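Local coordinates for protein alpha-Amylase (Thermotoga maritima, PDB 2B5D) that belongs to glycosyl hydrolase family 57, an alpha-amylase-type protein with a largely parallel core sheet wrapped in helices and a helical C-terminal region, at residues V316-E328 with F363-L377. Residues are numbered along the deposited sequence; the frame is centred on the assembly and turned at random.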
ATOM      1  N   VAL A 316     -21.355  22.601  30.535  1.00 61.24           N
ATOM      2  CA  VAL A 316     -22.620  22.227  29.870  1.00 61.61           C
ATOM      3  C   VAL A 316     -23.735  23.173  30.302  1.00 62.50           C
ATOM      4  O   VAL A 316     -24.590  23.557  29.483  1.00 62.91           O
ATOM      5  CB  VAL A 316     -23.051  20.676  29.890  1.00 61.56           C
ATOM      6  CG1 VAL A 316     -21.926  19.741  30.280  1.00 61.85           C
ATOM      7  CG2 VAL A 316     -24.318  20.380  30.723  1.00 60.57           C
ATOM      8  N   GLU A 317     -23.697  23.578  31.573  1.00 62.22           N
ATOM      9  CA  GLU A 317     -24.691  24.498  32.129  1.00 62.35           C
ATOM     10  C   GLU A 317     -24.677  25.850  31.390  1.00 60.93           C
ATOM     11  O   GLU A 317     -25.712  26.372  31.026  1.00 60.91           O
ATOM     12  CB  GLU A 317     -24.480  24.664  33.638  1.00 62.76           C
ATOM     13  CG  GLU A 317     -25.766  24.964  34.382  1.00 67.11           C
ATOM     14  CD  GLU A 317     -26.709  23.770  34.437  1.00 71.23           C
ATOM     15  OE1 GLU A 317     -26.247  22.655  34.758  1.00 74.10           O
ATOM     16  OE2 GLU A 317     -27.918  23.942  34.160  1.00 74.17           O
ATOM     17  N   GLU A 318     -23.492  26.373  31.129  1.00 59.93           N
ATOM     18  CA  GLU A 318     -23.325  27.582  30.339  1.00 59.48           C
ATOM     19  C   GLU A 318     -23.755  27.454  28.889  1.00 58.66           C
ATOM     20  O   GLU A 318     -24.390  28.355  28.341  1.00 58.03           O
ATOM     21  CB  GLU A 318     -21.864  27.970  30.282  1.00 59.24           C
ATOM     22  CG  GLU A 318     -21.287  28.482  31.577  1.00 62.96           C
ATOM     23  CD  GLU A 318     -19.801  28.737  31.438  1.00 66.37           C
ATOM     24  OE1 GLU A 318     -19.097  28.709  32.479  1.00 66.64           O
ATOM     25  OE2 GLU A 318     -19.352  28.963  30.274  1.00 67.30           O
ATOM     26  N   HIS A 319     -23.318  26.371  28.252  1.00 57.82           N
ATOM     27  CA  HIS A 319     -23.596  26.133  26.847  1.00 56.95           C
ATOM     28  C   HIS A 319     -25.089  25.922  26.626  1.00 55.64           C
ATOM     29  O   HIS A 319     -25.657  26.467  25.691  1.00 54.91           O
ATOM     30  CB  HIS A 319     -22.773  24.942  26.314  1.00 56.72           C
ATOM     31  CG  HIS A 319     -21.297  25.187  26.323  1.00 56.84           C
ATOM     32  ND1 HIS A 319     -20.755  26.455  26.298  1.00 59.48           N
ATOM     33  CD2 HIS A 319     -20.248  24.335  26.367  1.00 55.58           C
ATOM     34  CE1 HIS A 319     -19.435  26.371  26.296  1.00 57.92           C
ATOM     35  NE2 HIS A 319     -19.105  25.094  26.354  1.00 55.78           N
ATOM     36  N   ALA A 320     -25.714  25.144  27.506  1.00 55.29           N
ATOM     37  CA  ALA A 320     -27.127  24.859  27.393  1.00 55.48           C
ATOM     38  C   ALA A 320     -27.982  26.142  27.541  1.00 56.25           C
ATOM     39  O   ALA A 320     -29.051  26.262  26.939  1.00 56.95           O
ATOM     40  CB  ALA A 320     -27.528  23.795  28.391  1.00 55.06           C
ATOM     41  N   ARG A 321     -27.498  27.115  28.312  1.00 56.45           N
ATOM     42  CA  ARG A 321     -28.203  28.384  28.450  1.00 56.53           C
ATOM     43  C   ARG A 321     -27.864  29.298  27.294  1.00 55.01           C
ATOM     44  O   ARG A 321     -28.675  30.116  26.890  1.00 55.15           O
ATOM     45  CB  ARG A 321     -27.876  29.056  29.786  1.00 56.79           C
ATOM     46  CG  ARG A 321     -28.500  28.375  31.002  1.00 59.83           C
ATOM     47  CD  ARG A 321     -27.984  29.013  32.302  1.00 60.24           C
ATOM     48  NE  ARG A 321     -28.936  28.831  33.395  1.00 68.65           N
ATOM     49  CZ  ARG A 321     -28.989  27.761  34.197  1.00 71.82           C
ATOM     50  NH1 ARG A 321     -28.138  26.745  34.049  1.00 72.40           N
ATOM     51  NH2 ARG A 321     -29.905  27.712  35.165  1.00 73.43           N
ATOM     52  N   ASP A 322     -26.660  29.183  26.759  1.00 53.52           N
ATOM     53  CA  ASP A 322     -26.362  29.898  25.534  1.00 53.06           C
ATOM     54  C   ASP A 322     -27.341  29.462  24.419  1.00 53.01           C
ATOM     55  O   ASP A 322     -27.973  30.285  23.758  1.00 53.15           O
ATOM     56  CB  ASP A 322     -24.936  29.634  25.082  1.00 51.83           C
ATOM     57  CG  ASP A 322     -24.471  30.633  24.089  1.00 54.06           C
ATOM     58  OD1 ASP A 322     -24.351  31.798  24.479  1.00 58.30           O
ATOM     59  OD2 ASP A 322     -24.198  30.301  22.922  1.00 55.94           O
ATOM     60  N   PHE A 323     -27.439  28.160  24.207  1.00 53.02           N
ATOM     61  CA  PHE A 323     -28.251  27.665  23.141  1.00 53.47           C
ATOM     62  C   PHE A 323     -29.738  28.014  23.339  1.00 53.35           C
ATOM     63  O   PHE A 323     -30.364  28.541  22.401  1.00 52.00           O
ATOM     64  CB  PHE A 323     -28.027  26.166  22.891  1.00 53.05           C
ATOM     65  CG  PHE A 323     -28.379  25.750  21.489  1.00 52.06           C
ATOM     66  CD1 PHE A 323     -27.772  26.379  20.410  1.00 48.85           C
ATOM     67  CD2 PHE A 323     -29.327  24.755  21.257  1.00 50.10           C
ATOM     68  CE1 PHE A 323     -28.116  26.036  19.139  1.00 50.20           C
ATOM     69  CE2 PHE A 323     -29.670  24.390  19.981  1.00 48.11           C
ATOM     70  CZ  PHE A 323     -29.061  25.018  18.913  1.00 49.34           C
ATOM     71  N   LEU A 324     -30.253  27.758  24.551  1.00 53.54           N
ATOM     72  CA  LEU A 324     -31.574  28.237  24.975  1.00 54.44           C
ATOM     73  C   LEU A 324     -31.844  29.700  24.632  1.00 55.41           C
ATOM     74  O   LEU A 324     -32.842  30.009  23.947  1.00 57.01           O
ATOM     75  CB  LEU A 324     -31.769  28.050  26.469  1.00 54.45           C
ATOM     76  CG  LEU A 324     -33.071  28.609  27.066  1.00 55.04           C
ATOM     77  CD1 LEU A 324     -34.256  27.652  26.927  1.00 56.47           C
ATOM     78  CD2 LEU A 324     -32.852  28.978  28.542  1.00 53.12           C
ATOM     79  N   HIS A 325     -30.962  30.604  25.069  1.00 54.70           N
ATOM     80  CA  HIS A 325     -31.149  32.013  24.794  1.00 54.30           C
ATOM     81  C   HIS A 325     -31.119  32.288  23.311  1.00 52.71           C
ATOM     82  O   HIS A 325     -31.913  33.062  22.820  1.00 52.86           O
ATOM     83  CB  HIS A 325     -30.203  32.930  25.640  1.00 54.97           C
ATOM     84  CG  HIS A 325     -30.338  32.693  27.121  1.00 58.93           C
ATOM     85  ND1 HIS A 325     -29.294  32.854  28.014  1.00 61.80           N
ATOM     86  CD2 HIS A 325     -31.383  32.222  27.853  1.00 60.27           C
ATOM     87  CE1 HIS A 325     -29.693  32.507  29.227  1.00 60.95           C
ATOM     88  NE2 HIS A 325     -30.955  32.116  29.156  1.00 61.09           N
ATOM     89  N   LYS A 326     -30.224  31.658  22.576  1.00 51.88           N
ATOM     90  CA  LYS A 326     -30.283  31.772  21.094  1.00 50.69           C
ATOM     91  C   LYS A 326     -31.612  31.291  20.438  1.00 49.46           C
ATOM     92  O   LYS A 326     -32.082  31.898  19.491  1.00 47.47           O
ATOM     93  CB  LYS A 326     -29.100  31.067  20.465  1.00 49.85           C
ATOM     94  CG  LYS A 326     -27.846  31.802  20.754  1.00 51.13           C
ATOM     95  CD  LYS A 326     -26.609  31.032  20.394  1.00 49.92           C
ATOM     96  CE  LYS A 326     -25.616  32.010  19.847  1.00 51.44           C
ATOM     97  NZ  LYS A 326     -24.823  32.576  20.969  1.00 53.72           N
ATOM     98  N   LYS A 327     -32.234  30.246  20.977  1.00 49.63           N
ATOM     99  CA  LYS A 327     -33.463  29.701  20.346  1.00 50.37           C
ATOM    100  C   LYS A 327     -34.695  30.535  20.715  1.00 51.75           C
ATOM    101  O   LYS A 327     -35.670  30.631  19.934  1.00 52.49           O
ATOM    102  CB  LYS A 327     -33.696  28.227  20.734  1.00 49.51           C
ATOM    103  CG  LYS A 327     -32.590  27.215  20.310  1.00 48.65           C
ATOM    104  CD  LYS A 327     -32.358  27.195  18.813  1.00 46.73           C
ATOM    105  CE  LYS A 327     -31.316  28.215  18.407  1.00 46.32           C
ATOM    106  NZ  LYS A 327     -31.027  28.325  16.953  1.00 44.09           N
ATOM    107  N   GLU A 328     -34.663  31.104  21.927  1.00 51.78           N
ATOM    108  CA  GLU A 328     -35.713  32.006  22.407  1.00 51.72           C
ATOM    109  C   GLU A 328     -35.640  33.294  21.633  1.00 50.99           C
ATOM    110  O   GLU A 328     -36.613  33.800  21.098  1.00 50.85           O
ATOM    111  CB  GLU A 328     -35.494  32.289  23.873  1.00 52.19           C
ATOM    112  CG  GLU A 328     -35.816  31.078  24.744  1.00 53.53           C
ATOM    113  CD  GLU A 328     -35.718  31.376  26.214  1.00 55.44           C
ATOM    114  OE1 GLU A 328     -36.466  30.738  27.003  1.00 58.01           O
ATOM    115  OE2 GLU A 328     -34.904  32.250  26.582  1.00 54.29           O
ATOM    116  N   PHE A 363     -25.622  17.722  28.074  1.00 53.78           N
ATOM    117  CA  PHE A 363     -26.106  18.917  27.370  1.00 53.01           C
ATOM    118  C   PHE A 363     -27.570  18.769  26.872  1.00 53.51           C
ATOM    119  O   PHE A 363     -28.423  19.634  27.118  1.00 52.30           O
ATOM    120  CB  PHE A 363     -25.172  19.293  26.214  1.00 52.09           C
ATOM    121  CG  PHE A 363     -25.694  20.436  25.371  1.00 54.45           C
ATOM    122  CD1 PHE A 363     -25.254  21.746  25.589  1.00 53.56           C
ATOM    123  CD2 PHE A 363     -26.643  20.205  24.348  1.00 53.84           C
ATOM    124  CE1 PHE A 363     -25.757  22.820  24.825  1.00 52.38           C
ATOM    125  CE2 PHE A 363     -27.134  21.250  23.579  1.00 52.55           C
ATOM    126  CZ  PHE A 363     -26.708  22.567  23.825  1.00 53.04           C
ATOM    127  N   LEU A 364     -27.852  17.664  26.184  1.00 53.44           N
ATOM    128  CA  LEU A 364     -29.188  17.407  25.724  1.00 55.15           C
ATOM    129  C   LEU A 364     -30.222  17.439  26.833  1.00 55.60           C
ATOM    130  O   LEU A 364     -31.349  17.950  26.644  1.00 54.58           O
ATOM    131  CB  LEU A 364     -29.271  16.094  24.940  1.00 55.15           C
ATOM    132  CG  LEU A 364     -29.588  16.367  23.470  1.00 58.83           C
ATOM    133  CD1 LEU A 364     -30.983  16.948  23.378  1.00 59.37           C
ATOM    134  CD2 LEU A 364     -28.597  17.346  22.779  1.00 57.27           C
ATOM    135  N   LYS A 365     -29.834  16.909  27.988  1.00 56.14           N
ATOM    136  CA  LYS A 365     -30.762  16.788  29.105  1.00 57.03           C
ATOM    137  C   LYS A 365     -31.014  18.161  29.729  1.00 57.32           C
ATOM    138  O   LYS A 365     -32.137  18.501  30.075  1.00 57.86           O
ATOM    139  CB  LYS A 365     -30.221  15.825  30.158  1.00 57.41           C
ATOM    140  CG  LYS A 365     -31.213  15.533  31.288  1.00 58.70           C
ATOM    141  CD  LYS A 365     -30.447  15.238  32.558  1.00 63.72           C
ATOM    142  CE  LYS A 365     -31.357  14.663  33.621  1.00 67.15           C
ATOM    143  NZ  LYS A 365     -30.556  14.458  34.849  1.00 66.86           N
ATOM    144  N   ARG A 366     -29.962  18.952  29.848  1.00 57.09           N
ATOM    145  CA  ARG A 366     -30.090  20.257  30.431  1.00 57.50           C
ATOM    146  C   ARG A 366     -30.850  21.180  29.511  1.00 56.60           C
ATOM    147  O   ARG A 366     -31.624  21.999  29.988  1.00 56.80           O
ATOM    148  CB  ARG A 366     -28.722  20.834  30.851  1.00 57.36           C
ATOM    149  CG  ARG A 366     -28.211  20.181  32.149  1.00 61.02           C
ATOM    150  CD  ARG A 366     -29.241  20.256  33.340  1.00 61.07           C
ATOM    151  NE  ARG A 366     -29.428  21.651  33.758  1.00 61.95           N
ATOM    152  CZ  ARG A 366     -30.601  22.238  33.964  1.00 62.00           C
ATOM    153  NH1 ARG A 366     -30.636  23.514  34.324  1.00 61.14           N
ATOM    154  NH2 ARG A 366     -31.736  21.552  33.830  1.00 62.73           N
ATOM    155  N   PHE A 367     -30.632  21.039  28.203  1.00 56.00           N
ATOM    156  CA  PHE A 367     -31.331  21.867  27.227  1.00 55.45           C
ATOM    157  C   PHE A 367     -32.807  21.536  27.224  1.00 56.03           C
ATOM    158  O   PHE A 367     -33.620  22.431  27.131  1.00 56.74           O
ATOM    159  CB  PHE A 367     -30.734  21.723  25.835  1.00 54.59           C
ATOM    160  CG  PHE A 367     -31.426  22.538  24.790  1.00 52.82           C
ATOM    161  CD1 PHE A 367     -31.204  23.903  24.703  1.00 50.25           C
ATOM    162  CD2 PHE A 367     -32.277  21.928  23.855  1.00 49.03           C
ATOM    163  CE1 PHE A 367     -31.842  24.686  23.706  1.00 50.58           C
ATOM    164  CE2 PHE A 367     -32.914  22.684  22.855  1.00 48.85           C
ATOM    165  CZ  PHE A 367     -32.705  24.076  22.781  1.00 51.53           C
ATOM    166  N   PHE A 368     -33.157  20.259  27.349  1.00 56.76           N
ATOM    167  CA  PHE A 368     -34.564  19.885  27.410  1.00 57.83           C
ATOM    168  C   PHE A 368     -35.229  20.487  28.635  1.00 58.42           C
ATOM    169  O   PHE A 368     -36.304  21.083  28.521  1.00 59.17           O
ATOM    170  CB  PHE A 368     -34.764  18.369  27.385  1.00 57.53           C
ATOM    171  CG  PHE A 368     -34.526  17.739  26.036  1.00 58.86           C
ATOM    172  CD1 PHE A 368     -34.378  18.525  24.888  1.00 58.21           C
ATOM    173  CD2 PHE A 368     -34.491  16.354  25.906  1.00 59.98           C
ATOM    174  CE1 PHE A 368     -34.183  17.944  23.655  1.00 60.63           C
ATOM    175  CE2 PHE A 368     -34.306  15.758  24.664  1.00 60.70           C
ATOM    176  CZ  PHE A 368     -34.154  16.552  23.540  1.00 60.42           C
ATOM    177  N   GLU A 369     -34.581  20.358  29.788  1.00 58.68           N
ATOM    178  CA  GLU A 369     -35.148  20.854  31.044  1.00 59.78           C
ATOM    179  C   GLU A 369     -35.341  22.364  31.010  1.00 59.38           C
ATOM    180  O   GLU A 369     -36.340  22.880  31.504  1.00 60.12           O
ATOM    181  CB  GLU A 369     -34.312  20.409  32.257  1.00 59.47           C
ATOM    182  CG  GLU A 369     -34.347  18.904  32.486  1.00 59.50           C
ATOM    183  CD  GLU A 369     -33.395  18.401  33.575  1.00 61.48           C
ATOM    184  OE1 GLU A 369     -32.336  19.044  33.859  1.00 62.61           O
ATOM    185  OE2 GLU A 369     -33.726  17.340  34.163  1.00 65.67           O
ATOM    186  N   LEU A 370     -34.388  23.059  30.401  1.00 59.51           N
ATOM    187  CA  LEU A 370     -34.462  24.499  30.209  1.00 58.92           C
ATOM    188  C   LEU A 370     -35.584  24.888  29.267  1.00 59.38           C
ATOM    189  O   LEU A 370     -36.326  25.834  29.557  1.00 59.73           O
ATOM    190  CB  LEU A 370     -33.136  25.011  29.682  1.00 58.74           C
ATOM    191  CG  LEU A 370     -32.118  25.681  30.618  1.00 59.99           C
ATOM    192  CD1 LEU A 370     -32.378  25.477  32.116  1.00 61.27           C
ATOM    193  CD2 LEU A 370     -30.745  25.218  30.224  1.00 57.84           C
ATOM    194  N   VAL A 371     -35.716  24.173  28.135  1.00 59.46           N
ATOM    195  CA  VAL A 371     -36.814  24.440  27.194  1.00 58.89           C
ATOM    196  C   VAL A 371     -38.142  24.173  27.866  1.00 58.53           C
ATOM    197  O   VAL A 371     -39.076  24.944  27.704  1.00 59.03           O
ATOM    198  CB  VAL A 371     -36.690  23.668  25.846  1.00 58.95           C
ATOM    199  CG1 VAL A 371     -38.002  23.683  25.095  1.00 58.55           C
ATOM    200  CG2 VAL A 371     -35.620  24.293  24.964  1.00 57.77           C
ATOM    201  N   ASN A 372     -38.210  23.102  28.638  1.00 58.98           N
ATOM    202  CA  ASN A 372     -39.387  22.803  29.421  1.00 60.46           C
ATOM    203  C   ASN A 372     -39.823  23.993  30.331  1.00 61.56           C
ATOM    204  O   ASN A 372     -41.002  24.317  30.392  1.00 62.14           O
ATOM    205  CB  ASN A 372     -39.164  21.544  30.261  1.00 60.14           C
ATOM    206  CG  ASN A 372     -39.357  20.239  29.476  1.00 61.50           C
ATOM    207  OD1 ASN A 372     -38.846  19.180  29.893  1.00 61.73           O
ATOM    208  ND2 ASN A 372     -40.084  20.293  28.360  1.00 57.63           N
ATOM    209  N   GLU A 373     -38.876  24.633  31.017  1.00 62.18           N
ATOM    210  CA  GLU A 373     -39.177  25.804  31.834  1.00 63.05           C
ATOM    211  C   GLU A 373     -39.455  27.055  31.044  1.00 63.10           C
ATOM    212  O   GLU A 373     -40.275  27.867  31.470  1.00 63.58           O
ATOM    213  CB  GLU A 373     -38.081  26.089  32.875  1.00 63.79           C
ATOM    214  CG  GLU A 373     -38.015  25.037  33.998  1.00 66.60           C
ATOM    215  CD  GLU A 373     -39.390  24.419  34.306  1.00 71.00           C
ATOM    216  OE1 GLU A 373     -40.302  25.154  34.778  1.00 70.59           O
ATOM    217  OE2 GLU A 373     -39.559  23.194  34.057  1.00 72.07           O
ATOM    218  N   SER A 374     -38.787  27.222  29.902  1.00 63.03           N
ATOM    219  CA  SER A 374     -38.988  28.407  29.042  1.00 62.50           C
ATOM    220  C   SER A 374     -40.450  28.740  28.750  1.00 63.36           C
ATOM    221  O   SER A 374     -41.263  27.863  28.479  1.00 62.84           O
ATOM    222  CB  SER A 374     -38.255  28.267  27.712  1.00 62.38           C
ATOM    223  OG  SER A 374     -38.540  29.366  26.858  1.00 58.84           O
ATOM    224  N   LYS A 375     -40.751  30.036  28.807  1.00 64.32           N
ATOM    225  CA  LYS A 375     -42.053  30.561  28.455  1.00 64.81           C
ATOM    226  C   LYS A 375     -42.107  30.948  26.964  1.00 63.92           C
ATOM    227  O   LYS A 375     -43.161  31.312  26.446  1.00 64.51           O
ATOM    228  CB  LYS A 375     -42.415  31.759  29.373  1.00 65.94           C
ATOM    229  CG  LYS A 375     -42.761  31.362  30.832  1.00 68.09           C
ATOM    230  CD  LYS A 375     -43.812  30.218  30.903  1.00 72.29           C
ATOM    231  CE  LYS A 375     -44.055  29.702  32.345  1.00 72.67           C
ATOM    232  NZ  LYS A 375     -44.899  30.633  33.173  1.00 75.16           N
ATOM    233  N   ASP A 376     -40.975  30.870  26.278  1.00 62.49           N
ATOM    234  CA  ASP A 376     -40.900  31.251  24.867  1.00 61.14           C
ATOM    235  C   ASP A 376     -40.917  30.011  23.903  1.00 59.61           C
ATOM    236  O   ASP A 376     -40.934  30.170  22.677  1.00 59.68           O
ATOM    237  CB  ASP A 376     -39.620  32.095  24.620  1.00 61.11           C
ATOM    238  CG  ASP A 376     -39.726  33.578  25.133  1.00 64.02           C
ATOM    239  OD1 ASP A 376     -40.757  34.280  24.877  1.00 62.99           O
ATOM    240  OD2 ASP A 376     -38.731  34.068  25.749  1.00 65.58           O
ATOM    241  N   LEU A 377     -40.894  28.798  24.463  1.00 57.19           N
ATOM    242  CA  LEU A 377     -40.422  27.607  23.738  1.00 55.42           C
ATOM    243  C   LEU A 377     -41.032  26.341  24.264  1.00 54.65           C
ATOM    244  O   LEU A 377     -41.250  26.175  25.460  1.00 54.31           O
ATOM    245  CB  LEU A 377     -38.892  27.428  23.804  1.00 54.24           C
ATOM    246  CG  LEU A 377     -37.885  28.339  23.124  1.00 52.77           C
ATOM    247  CD1 LEU A 377     -36.521  27.765  23.361  1.00 53.02           C
ATOM    248  CD2 LEU A 377     -38.121  28.514  21.632  1.00 51.77           C
TER
HETATM  249  O   HOH W   1     -38.408  33.028  28.225  1.00 58.51           O
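Arg366 lays its CB against the CB of Ala320 at 4.0 Å, a close approach that so small a side chain permits. CG then passes near Val316 CG2, and bends at chi2 and chi3 (-67°) bring CD up to the carboxylate of Glu317. There NE and NH1 both seize one oxygen, Glu317 OE2, side-on: each lies 2.8 Å from it, and OE2 sits almost in the guanidinium plane. NE uses the syn lone pair, while NH1 arrives nearly along the C-O axis. At the far end NH2 reaches Glu369 OE1 at 2.6 Å, and Arg321 adds a weak bond to OE2, so two glutamates and two arginines share a network whose opposite charges probably offset the closeness of the two arginines. Arginine suits this place because its aliphatic stem packs while its flat tip serves two carboxylates.

Deeper in, Phe363 and Phe367 act as knobs. Phe367 sits among Ala320, Phe323, Leu324 and Lys327; Ala320 O and Leu324 N lie at its edge, in plane, whereas Phe323 approaches obliquely, its CD2 3.5 Å from Phe367 CE1 and the two ring planes 48° apart. Leu324, which branches at CG, spreads its methyls over Leu370 and Val371. Beyond the helix end, Ser374 OG lies very close to Glu328 OE1 and also accepts from Asp376 N, forming an ST turn; a water bonds OD2 of Asp376, itself salt-bridged to Arg332, and, weakly, Glu328 OE1.

The axes approach to 8.9 Å and cross at -46°. Phe367 and Val371 also touch Ile5 of strand 3-11, and Phe368 touches Ile7, making this knobs-into-holes packing of an outer helix on one that flanks the largely parallel sheet of a family 57 catalytic domain.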